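Rubber oxygenase (Streptomyces sp., PDB 5O1L) catalyses the oxidative cleavage of poly(cis-1,4-isoprene) rubber, adding dioxygen across its double bonds with the help of one non-covalently bound b-type heme. Local coordinates at residues V54-E57 and E58-P61; K80-R84 and N85-L89; M239-M242 and K243-G246; G324-S327 and R328-G332. One frame throughout, in Å; residues are numbered along the deposited sequence.

Interaction 1: V54-E57 and E58-P61; sequences VWDE and EADP
Asp-56 and Ala-59 bring their CA atoms within 5.5 Å as the irregular chain of 54-57 bends into the first turn of helix 59-68. The backbone closes this turn with Asp-60 N donating to Asp-56 O at 2.9 Å, the carbonyl being met almost end-on (C=O...N 161°). Two side chains then bind the turn from both directions. Asp-56 OD1 accepts from Ala-59 N at 3.0 Å, a capping bond at the start of the helix, and the donor stands 67° out of the carboxylate plane. With CG anti to the backbone N (chi1 -169°), this carboxylate swings forward over the turn, where Asp-56 OD2 rests 3.3 Å from Ala-59 CB. In return, Asp-60 OD2 accepts from Asp-56 N at 3.0 Å, again from above the carboxylate, and the same oxygen lies 3.3 Å from Trp-55 CB. The opposing charges come from helix 187-204, which carries His-198, inferred to be the axial ligand of the heme iron: Arg-195 pairs with Asp-56 OD2 and Glu-58 OE1, and Arg-202 with Asp-60 OD1. The two arginines thus probably offset the mutual repulsion of the acids, while Asp-56 caps the helix, Asp-60 ties back the chain before it, and both salt-bridge to the helix that carries His-198.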
loop_
_atom_site.group_PDB
_atom_site.type_symbol
_atom_site.label_atom_id
_atom_site.label_comp_id
_atom_site.label_asym_id
_atom_site.label_seq_id
_atom_site.Cartn_x
_atom_site.Cartn_y
_atom_site.Cartn_z
ATOM N N VAL A 54 0.252 16.663 -10.969
ATOM C CA VAL A 54 0.045 17.185 -9.629
ATOM C C VAL A 54 0.856 16.315 -8.687
ATOM O O VAL A 54 0.821 15.090 -8.765
ATOM C CB VAL A 54 -1.451 17.209 -9.239
ATOM C CG1 VAL A 54 -1.661 17.756 -7.853
ATOM C CG2 VAL A 54 -2.323 17.966 -10.264
ATOM N N TRP A 55 1.588 16.946 -7.784
ATOM C CA TRP A 55 2.433 16.241 -6.803
ATOM C C TRP A 55 1.927 16.609 -5.429
ATOM O O TRP A 55 0.763 16.380 -5.159
ATOM C CB TRP A 55 3.902 16.491 -7.124
ATOM C CG TRP A 55 4.304 15.872 -8.442
ATOM C CD1 TRP A 55 4.784 14.621 -8.635
ATOM C CD2 TRP A 55 4.270 16.476 -9.726
ATOM N NE1 TRP A 55 5.020 14.383 -9.957
ATOM C CE2 TRP A 55 4.719 15.512 -10.647
ATOM C CE3 TRP A 55 3.886 17.754 -10.195
ATOM C CZ2 TRP A 55 4.812 15.777 -12.025
ATOM C CZ3 TRP A 55 3.987 18.002 -11.565
ATOM C CH2 TRP A 55 4.441 17.025 -12.434
ATOM N N ASP A 56 2.698 17.253 -4.562
ATOM C CA ASP A 56 2.242 17.680 -3.236
ATOM C C ASP A 56 2.645 19.150 -3.046
ATOM O O ASP A 56 3.742 19.462 -2.611
ATOM C CB ASP A 56 2.807 16.777 -2.151
ATOM C CG ASP A 56 2.178 16.993 -0.770
ATOM O OD1 ASP A 56 1.694 18.097 -0.514
ATOM O OD2 ASP A 56 2.207 16.045 0.050
ATOM N N GLU A 57 1.743 20.057 -3.392
ATOM C CA GLU A 57 2.015 21.482 -3.382
ATOM C C GLU A 57 2.418 22.017 -2.016
ATOM O O GLU A 57 3.285 22.900 -1.959
ATOM C CB GLU A 57 0.755 22.261 -3.842
ATOM C CG GLU A 57 1.028 23.701 -4.161
ATOM C CD GLU A 57 -0.133 24.341 -4.918
ATOM O OE1 GLU A 57 0.116 25.216 -5.791
ATOM O OE2 GLU A 57 -1.307 23.971 -4.637
ATOM N N GLU A 58 1.869 21.463 -0.949
ATOM C CA GLU A 58 2.181 21.888 0.401
ATOM C C GLU A 58 3.499 21.291 0.883
ATOM O O GLU A 58 4.311 21.987 1.496
ATOM C CB GLU A 58 1.093 21.517 1.413
ATOM C CG GLU A 58 -0.239 22.216 1.134
ATOM C CD GLU A 58 -1.424 21.634 1.900
ATOM O OE1 GLU A 58 -1.389 20.496 2.396
ATOM O OE2 GLU A 58 -2.466 22.296 1.988
ATOM N N ALA A 59 3.720 20.012 0.678
ATOM C CA ALA A 59 4.893 19.341 1.230
ATOM C C ALA A 59 6.166 19.550 0.404
ATOM O O ALA A 59 7.264 19.621 0.932
ATOM C CB ALA A 59 4.673 17.842 1.386
ATOM N N ASP A 60 6.059 19.619 -0.899
ATOM C CA ASP A 60 7.221 19.561 -1.751
ATOM C C ASP A 60 8.232 20.707 -1.470
ATOM O O ASP A 60 9.409 20.411 -1.285
ATOM C CB ASP A 60 6.825 19.448 -3.228
ATOM C CG ASP A 60 6.214 18.076 -3.597
ATOM O OD1 ASP A 60 6.413 17.107 -2.863
ATOM O OD2 ASP A 60 5.562 18.021 -4.670
ATOM N N PRO A 61 7.756 21.943 -1.438
ATOM C CA PRO A 61 8.726 23.043 -1.193
ATOM C C PRO A 61 9.309 23.012 0.213
ATOM O O PRO A 61 10.477 23.406 0.390
ATOM C CB PRO A 61 7.896 24.302 -1.413
ATOM C CG PRO A 61 6.460 23.876 -1.455
ATOM C CD PRO A 61 6.405 22.442 -1.808
#

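Interaction 2: K80-R84 and N85-L89; sequences KQWTR and NDQAL
Trp-82 and Gln-87 meet round a type I beta turn that runs from Arg-84 to Gln-87 in the loop between helices 72-79 and 95-104; Gln-87 N closes it on Arg-84 O at 3.1 Å. With CG anti to the backbone N (chi1 -170°), the extended Gln-87 side chain is sent back across the turn and docks its amide on backbone groups. Gln-87 OE1 is gripped by Thr-83 N at 2.9 Å, nearly straight at 174°, and by Arg-84 N, which lies in the carbonyl plane. Gln-87 NE2 gives a bond to Gln-81 O at 2.7 Å. A leucine in place of this glutamine would probably leave Thr-83 N, Arg-84 N and Gln-81 O without these partners and set 81-84 less firmly against the turn. Packing is tight at the indole, where Leu-89 CD2 sits over one face, 3.8 Å from the centroid of the Trp-82 six-membered ring, a CH-pi contact; helices 95-104 and 187-204 add Met-101 and Val-189. The solvent side is looser. There Arg-84, modelled in two conformers, bridges from NH2 to Asp-86 OD2 at 2.8 Å in the one described, guanidinium and carboxylate planes 22° apart. At the indole edge, Trp-82 NE1 donates in the ring plane to Gln-87 O at 3.2 Å.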
loop_
_atom_site.group_PDB
_atom_site.type_symbol
_atom_site.label_atom_id
_atom_site.label_comp_id
_atom_site.label_asym_id
_atom_site.label_seq_id
_atom_site.Cartn_x
_atom_site.Cartn_y
_atom_site.Cartn_z
ATOM N N LYS A 80 11.901 11.132 15.523
ATOM C CA LYS A 80 11.967 9.830 16.148
ATOM C C LYS A 80 11.136 9.811 17.403
ATOM O O LYS A 80 10.621 8.790 17.754
ATOM C CB LYS A 80 13.428 9.462 16.507
ATOM C CG LYS A 80 13.835 8.035 16.263
ATOM C CD LYS A 80 15.353 7.904 16.313
ATOM C CE LYS A 80 15.861 8.096 17.747
ATOM N NZ LYS A 80 17.155 7.392 18.019
ATOM N N GLN A 81 11.005 10.957 18.068
ATOM C CA GLN A 81 10.255 11.102 19.295
ATOM C C GLN A 81 8.739 11.244 19.105
ATOM O O GLN A 81 8.028 11.187 20.062
ATOM C CB GLN A 81 10.737 12.353 20.068
ATOM C CG GLN A 81 12.227 12.334 20.424
ATOM C CD GLN A 81 12.633 13.635 21.131
ATOM O OE1 GLN A 81 12.778 14.692 20.495
ATOM N NE2 GLN A 81 12.869 13.566 22.434
ATOM N N TRP A 82 8.284 11.436 17.890
ATOM C CA TRP A 82 6.867 11.652 17.582
ATOM C C TRP A 82 6.273 10.332 17.097
ATOM O O TRP A 82 6.581 9.923 16.028
ATOM C CB TRP A 82 6.740 12.772 16.528
ATOM C CG TRP A 82 5.290 13.176 16.314
ATOM C CD1 TRP A 82 4.400 13.496 17.291
ATOM C CD2 TRP A 82 4.584 13.269 15.060
ATOM N NE1 TRP A 82 3.172 13.799 16.741
ATOM C CE2 TRP A 82 3.255 13.659 15.371
ATOM C CE3 TRP A 82 4.948 13.140 13.747
ATOM C CZ2 TRP A 82 2.305 13.870 14.394
ATOM C CZ3 TRP A 82 3.982 13.319 12.774
ATOM C CH2 TRP A 82 2.680 13.690 13.098
ATOM N N THR A 83 5.561 9.640 17.955
ATOM C CA THR A 83 5.182 8.245 17.708
ATOM C C THR A 83 3.703 7.968 17.852
ATOM O O THR A 83 3.300 6.935 17.373
ATOM C CB THR A 83 5.931 7.277 18.603
ATOM O OG1 THR A 83 5.513 7.486 19.955
ATOM C CG2 THR A 83 7.418 7.486 18.482
ATOM N N ARG A 84 2.911 8.846 18.401
ATOM C CA ARG A 84 1.510 8.529 18.639
ATOM C C ARG A 84 0.626 9.664 18.161
ATOM O O ARG A 84 0.991 10.844 18.131
ATOM C CB ARG A 84 1.202 8.392 20.156
ATOM C CG ARG A 84 1.659 7.226 20.990
ATOM C CD ARG A 84 1.179 7.490 22.446
ATOM N NE ARG A 84 -0.271 7.730 22.565
ATOM C CZ ARG A 84 -0.959 7.529 23.686
ATOM N NH1 ARG A 84 -0.303 7.242 24.811
ATOM N NH2 ARG A 84 -2.264 7.772 23.710
ATOM N N ASN A 85 -0.583 9.303 17.710
ATOM C CA ASN A 85 -1.493 10.221 17.098
ATOM C C ASN A 85 -1.875 11.440 17.962
ATOM O O ASN A 85 -2.094 12.474 17.428
ATOM C CB ASN A 85 -2.809 9.471 16.722
ATOM C CG ASN A 85 -2.654 8.521 15.554
ATOM O OD1 ASN A 85 -1.738 8.571 14.757
ATOM N ND2 ASN A 85 -3.658 7.646 15.437
ATOM N N ASP A 86 -1.950 11.229 19.269
ATOM C CA ASP A 86 -2.390 12.335 20.144
ATOM C C ASP A 86 -1.199 13.128 20.681
ATOM O O ASP A 86 -1.425 14.012 21.482
ATOM C CB ASP A 86 -3.215 11.780 21.297
ATOM C CG ASP A 86 -2.415 10.901 22.244
ATOM O OD1 ASP A 86 -1.213 10.597 21.985
ATOM O OD2 ASP A 86 -3.007 10.419 23.279
ATOM N N GLN A 87 0.028 12.844 20.230
ATOM C CA GLN A 87 1.187 13.508 20.833
ATOM C C GLN A 87 1.441 14.855 20.227
ATOM O O GLN A 87 1.386 15.061 19.020
ATOM C CB GLN A 87 2.367 12.637 20.597
ATOM C CG GLN A 87 3.639 12.987 21.318
ATOM C CD GLN A 87 4.742 12.042 20.896
ATOM O OE1 GLN A 87 4.519 10.885 20.329
ATOM N NE2 GLN A 87 5.990 12.532 21.153
ATOM N N ALA A 88 1.901 15.819 21.048
ATOM C CA ALA A 88 2.338 17.096 20.528
ATOM C C ALA A 88 3.620 16.919 19.689
ATOM O O ALA A 88 4.400 16.013 19.938
ATOM C CB ALA A 88 2.625 18.037 21.688
ATOM N N LEU A 89 3.810 17.770 18.696
ATOM C CA LEU A 89 5.027 17.707 17.902
ATOM C C LEU A 89 6.194 18.028 18.820
ATOM O O LEU A 89 6.075 18.831 19.724
ATOM C CB LEU A 89 5.028 18.693 16.785
ATOM C CG LEU A 89 4.048 18.429 15.668
ATOM C CD1 LEU A 89 4.062 19.616 14.702
ATOM C CD2 LEU A 89 4.410 17.142 14.915
#

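Interaction 3: M239-M242 and K243-G246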
loop_
_atom_site.group_PDB
_atom_site.type_symbol
_atom_site.label_atom_id
_atom_site.label_comp_id
_atom_site.label_asym_id
_atom_site.label_seq_id
_atom_site.Cartn_x
_atom_site.Cartn_y
_atom_site.Cartn_z
ATOM N N MET A 239 -10.066 -5.997 -1.665
ATOM C CA MET A 239 -11.528 -6.220 -1.577
ATOM C C MET A 239 -11.961 -7.171 -2.658
ATOM O O MET A 239 -12.799 -8.081 -2.384
ATOM C CB MET A 239 -12.289 -4.896 -1.612
ATOM C CG MET A 239 -13.765 -5.061 -1.462
ATOM S SD MET A 239 -14.256 -5.915 0.074
ATOM C CE MET A 239 -13.670 -4.766 1.328
ATOM N N ARG A 240 -11.492 -6.986 -3.884
ATOM C CA ARG A 240 -11.881 -7.890 -4.964
ATOM C C ARG A 240 -11.524 -9.313 -4.642
ATOM O O ARG A 240 -12.360 -10.252 -4.825
ATOM C CB ARG A 240 -11.302 -7.494 -6.297
ATOM C CG ARG A 240 -11.613 -8.448 -7.443
ATOM C CD ARG A 240 -11.027 -7.948 -8.772
ATOM N NE ARG A 240 -9.549 -7.850 -8.847
ATOM C CZ ARG A 240 -8.681 -8.823 -9.093
ATOM N NH1 ARG A 240 -9.034 -10.095 -9.275
ATOM N NH2 ARG A 240 -7.396 -8.522 -9.132
ATOM N N LYS A 241 -10.337 -9.542 -4.195
ATOM C CA LYS A 241 -9.908 -10.925 -3.920
ATOM C C LYS A 241 -10.647 -11.508 -2.737
ATOM O O LYS A 241 -11.061 -12.718 -2.806
ATOM C CB LYS A 241 -8.429 -10.969 -3.654
ATOM C CG LYS A 241 -7.558 -10.663 -4.819
ATOM C CD LYS A 241 -7.850 -11.446 -6.092
ATOM C CE LYS A 241 -7.773 -12.959 -5.870
ATOM N NZ LYS A 241 -7.927 -13.645 -7.187
ATOM N N MET A 242 -10.916 -10.767 -1.677
ATOM C CA MET A 242 -11.631 -11.327 -0.534
ATOM C C MET A 242 -12.999 -11.792 -1.001
ATOM O O MET A 242 -13.479 -12.896 -0.615
ATOM C CB MET A 242 -11.758 -10.348 0.619
ATOM C CG MET A 242 -10.420 -10.250 1.294
ATOM S SD MET A 242 -10.562 -9.428 2.890
ATOM C CE MET A 242 -11.238 -8.028 2.376
ATOM N N LYS A 243 -13.683 -10.982 -1.795
ATOM C CA LYS A 243 -15.028 -11.317 -2.243
ATOM C C LYS A 243 -14.920 -12.532 -3.119
ATOM O O LYS A 243 -15.779 -13.461 -2.954
ATOM C CB LYS A 243 -15.745 -10.135 -2.906
ATOM C CG LYS A 243 -16.111 -9.087 -1.892
ATOM C CD LYS A 243 -16.692 -7.825 -2.489
ATOM C CE LYS A 243 -17.530 -7.074 -1.496
ATOM N NZ LYS A 243 -18.052 -5.844 -2.163
ATOM N N GLN A 244 -13.949 -12.606 -4.023
ATOM C CA GLN A 244 -13.828 -13.746 -4.946
ATOM C C GLN A 244 -13.635 -15.037 -4.166
ATOM O O GLN A 244 -14.174 -16.092 -4.538
ATOM C CB GLN A 244 -12.662 -13.580 -5.912
ATOM C CG GLN A 244 -12.560 -14.644 -6.996
ATOM C CD GLN A 244 -11.274 -14.516 -7.815
ATOM O OE1 GLN A 244 -10.526 -13.527 -7.698
ATOM N NE2 GLN A 244 -10.962 -15.542 -8.593
ATOM N N TRP A 245 -12.871 -15.000 -3.089
ATOM C CA TRP A 245 -12.591 -16.174 -2.242
ATOM C C TRP A 245 -13.729 -16.587 -1.369
ATOM O O TRP A 245 -13.612 -17.650 -0.724
ATOM C CB TRP A 245 -11.369 -15.882 -1.349
ATOM C CG TRP A 245 -10.053 -15.803 -2.032
ATOM C CD1 TRP A 245 -9.761 -16.146 -3.297
ATOM C CD2 TRP A 245 -8.845 -15.401 -1.442
ATOM N NE1 TRP A 245 -8.443 -15.942 -3.530
ATOM C CE2 TRP A 245 -7.841 -15.506 -2.403
ATOM C CE3 TRP A 245 -8.495 -14.939 -0.174
ATOM C CZ2 TRP A 245 -6.491 -15.173 -2.106
ATOM C CZ3 TRP A 245 -7.182 -14.616 0.109
ATOM C CH2 TRP A 245 -6.202 -14.769 -0.858
ATOM N N GLY A 246 -14.785 -15.824 -1.284
ATOM C CA GLY A 246 -15.899 -16.103 -0.407
ATOM C C GLY A 246 -15.707 -15.714 1.008
ATOM O O GLY A 246 -16.426 -16.131 1.909
HETATM O O HOH W 1 -7.713 -16.241 -6.413
#
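Lys-241 NZ is gripped by three oxygens: Gln-244 OE1 at 2.7 Å in the conformer described (two are modelled), a water also at 2.7 Å, and the carbonyl of Thr-330 on a neighbouring helix. The lysine chain, folded at chi2 and chi3 (-51° and -57°), curls along the last turn of helix 224-244 instead of stretching away, and so runs beside the Gln-244 side chain, both pointing the same way. The ammonium meets the amide oxygen from above the carbonyl plane, not on a lone pair. The water accepts a second hydrogen bond, from Trp-245 NE1 at 3.0 Å in the ring plane, and thereby ties lysine to indole. Along the helix itself, the backbone follows the i to i+4 pattern, up to Trp-245 N on Lys-241 O at 2.9 Å. The helix then ends in a Schellman motif: Gly-246 adopts a positive phi (80°), a conformation glycine tolerates more easily than other residues, and Gly-246 N donates to Lys-243 O at 3.1 Å. Lys-241 O also lies over one face of the indole, near the rim, 3.3 Å from Trp-245 CG. Trp-355 meets the same indole edge-to-face, and helix 127-142 adds Leu-133. On the other flank, the extended Lys-243 chain crosses Met-239, with Lys-243 CE 3.8 Å from Met-239 SD.

Interaction 4: G324-S327 and R328-G332; sequences GAFS and RYTLG
Ser-327 and Leu-331, one turn apart near the end of helix 320-331, meet at a backbone carbonyl: Ser-327 O receives Leu-331 N at 2.8 Å, with Leu-331 CB and CG packed against the same oxygen. Ser-327 OG, for its part, bonds back to Ile-323 O. Arg-328 lays its CG 3.2 Å from Gly-324 O, the carbonyl to which Arg-328 N also bonds. A bend at chi3 (65°) then turns the guanidinium away from 324-327 toward salt bridges with Asp-337 and Glu-348. Phe-326 meets Thr-330 twice, through a carbonyl and through its ring. Phe-326 O accepts from Thr-330 N and from Thr-330 OG1, each at 2.9 Å, the two donors approaching from opposite faces of the carbonyl plane. Thr-330 OG1 also lies over a face of the ring, set toward the rim, 3.5 Å from Phe-326 CE2. A valine in place of Thr-330 has no hydroxyl, and Phe-326 O would probably be left with the backbone N-H alone, on one face of its plane. Tyr-329 comes at the Phe-326 ring obliquely, planes at 47° and centroids 6.0 Å apart; Trp-355 meets it edge-to-face. The Ser-327 and Thr-330 hydroxyls are thus satisfied within the helix, while the arginine charge is met by acids outside it.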
loop_
_atom_site.group_PDB
_atom_site.type_symbol
_atom_site.label_atom_id
_atom_site.label_comp_id
_atom_site.label_asym_id
_atom_site.label_seq_id
_atom_site.Cartn_x
_atom_site.Cartn_y
_atom_site.Cartn_z
ATOM N N GLY A 324 5.019 -19.338 -4.727
ATOM C CA GLY A 324 4.747 -19.207 -6.094
ATOM C C GLY A 324 3.339 -19.604 -6.441
ATOM O O GLY A 324 2.671 -18.915 -7.209
ATOM N N ALA A 325 2.922 -20.749 -5.927
ATOM C CA ALA A 325 1.631 -21.263 -6.270
ATOM C C ALA A 325 0.533 -20.362 -5.712
ATOM O O ALA A 325 -0.377 -20.075 -6.412
ATOM C CB ALA A 325 1.474 -22.694 -5.761
ATOM N N PHE A 326 0.650 -19.992 -4.453
ATOM C CA PHE A 326 -0.370 -19.145 -3.855
ATOM C C PHE A 326 -0.376 -17.754 -4.479
ATOM O O PHE A 326 -1.456 -17.169 -4.709
ATOM C CB PHE A 326 -0.221 -19.077 -2.336
ATOM C CG PHE A 326 -1.421 -18.438 -1.672
ATOM C CD1 PHE A 326 -2.589 -19.150 -1.616
ATOM C CD2 PHE A 326 -1.349 -17.188 -1.189
ATOM C CE1 PHE A 326 -3.709 -18.631 -1.035
ATOM C CE2 PHE A 326 -2.542 -16.600 -0.656
ATOM C CZ PHE A 326 -3.639 -17.319 -0.637
ATOM N N SER A 327 0.805 -17.242 -4.830
ATOM C CA SER A 327 0.840 -15.913 -5.439
ATOM C C SER A 327 0.268 -15.930 -6.880
ATOM O O SER A 327 -0.408 -15.004 -7.331
ATOM C CB SER A 327 2.233 -15.381 -5.435
ATOM O OG SER A 327 2.676 -15.272 -4.106
ATOM N N ARG A 328 0.492 -16.981 -7.648
ATOM C CA ARG A 328 -0.077 -17.120 -8.937
ATOM C C ARG A 328 -1.560 -17.278 -8.844
ATOM O O ARG A 328 -2.295 -16.722 -9.654
ATOM C CB ARG A 328 0.539 -18.331 -9.700
ATOM C CG ARG A 328 1.942 -18.025 -10.147
ATOM C CD ARG A 328 2.591 -19.205 -10.858
ATOM N NE ARG A 328 1.881 -19.446 -12.053
ATOM C CZ ARG A 328 2.019 -18.770 -13.206
ATOM N NH1 ARG A 328 3.002 -17.948 -13.415
ATOM N NH2 ARG A 328 1.155 -18.997 -14.175
ATOM N N TYR A 329 -2.057 -18.010 -7.862
ATOM C CA TYR A 329 -3.498 -18.156 -7.665
ATOM C C TYR A 329 -4.117 -16.778 -7.352
ATOM O O TYR A 329 -5.226 -16.501 -7.826
ATOM C CB TYR A 329 -3.683 -19.102 -6.496
ATOM C CG TYR A 329 -5.104 -19.179 -5.990
ATOM C CD1 TYR A 329 -6.087 -19.707 -6.753
ATOM C CD2 TYR A 329 -5.416 -18.748 -4.711
ATOM C CE1 TYR A 329 -7.385 -19.736 -6.284
ATOM C CE2 TYR A 329 -6.670 -18.836 -4.203
ATOM C CZ TYR A 329 -7.636 -19.335 -4.960
ATOM O OH TYR A 329 -8.935 -19.383 -4.443
ATOM N N THR A 330 -3.429 -16.020 -6.544
ATOM C CA THR A 330 -3.926 -14.719 -6.066
ATOM C C THR A 330 -3.880 -13.707 -7.181
ATOM O O THR A 330 -4.891 -12.973 -7.434
ATOM C CB THR A 330 -3.114 -14.277 -4.909
ATOM O OG1 THR A 330 -3.313 -15.190 -3.812
ATOM C CG2 THR A 330 -3.552 -12.926 -4.473
ATOM N N LEU A 331 -2.775 -13.627 -7.909
ATOM C CA LEU A 331 -2.610 -12.608 -8.950
ATOM C C LEU A 331 -3.180 -13.000 -10.306
ATOM O O LEU A 331 -3.348 -12.110 -11.183
ATOM C CB LEU A 331 -1.154 -12.237 -9.095
ATOM C CG LEU A 331 -0.646 -11.550 -7.825
ATOM C CD1 LEU A 331 0.852 -11.564 -7.760
ATOM C CD2 LEU A 331 -1.195 -10.131 -7.724
ATOM N N GLY A 332 -3.361 -14.279 -10.499
ATOM C CA GLY A 332 -3.730 -14.814 -11.831
ATOM C C GLY A 332 -2.496 -15.118 -12.613
ATOM O O GLY A 332 -1.408 -14.566 -12.407
#

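Interactions 3 and 4 form one neighbourhood, their centres 14 Å apart: the Trp-245 indole touches Phe-326 and Thr-330, its ring meets that of Tyr-329 nearly parallel, and both contacts back onto helix 127-142. Interactions 1 and 2 lie on the opposite side of the chain's centre, about 12 Å apart at their nearest atoms; both pack against helices 95-104 and 187-204. Interaction 4 is the buried one, and the other three are partly exposed. Chemistry follows place: carboxylates answered by arginines at the helix start of interaction 1, an amide clasping loop backbone in interaction 2, an ammonium linking two helices in interaction 3, and aromatic and hydroxyl packing inside interaction 4.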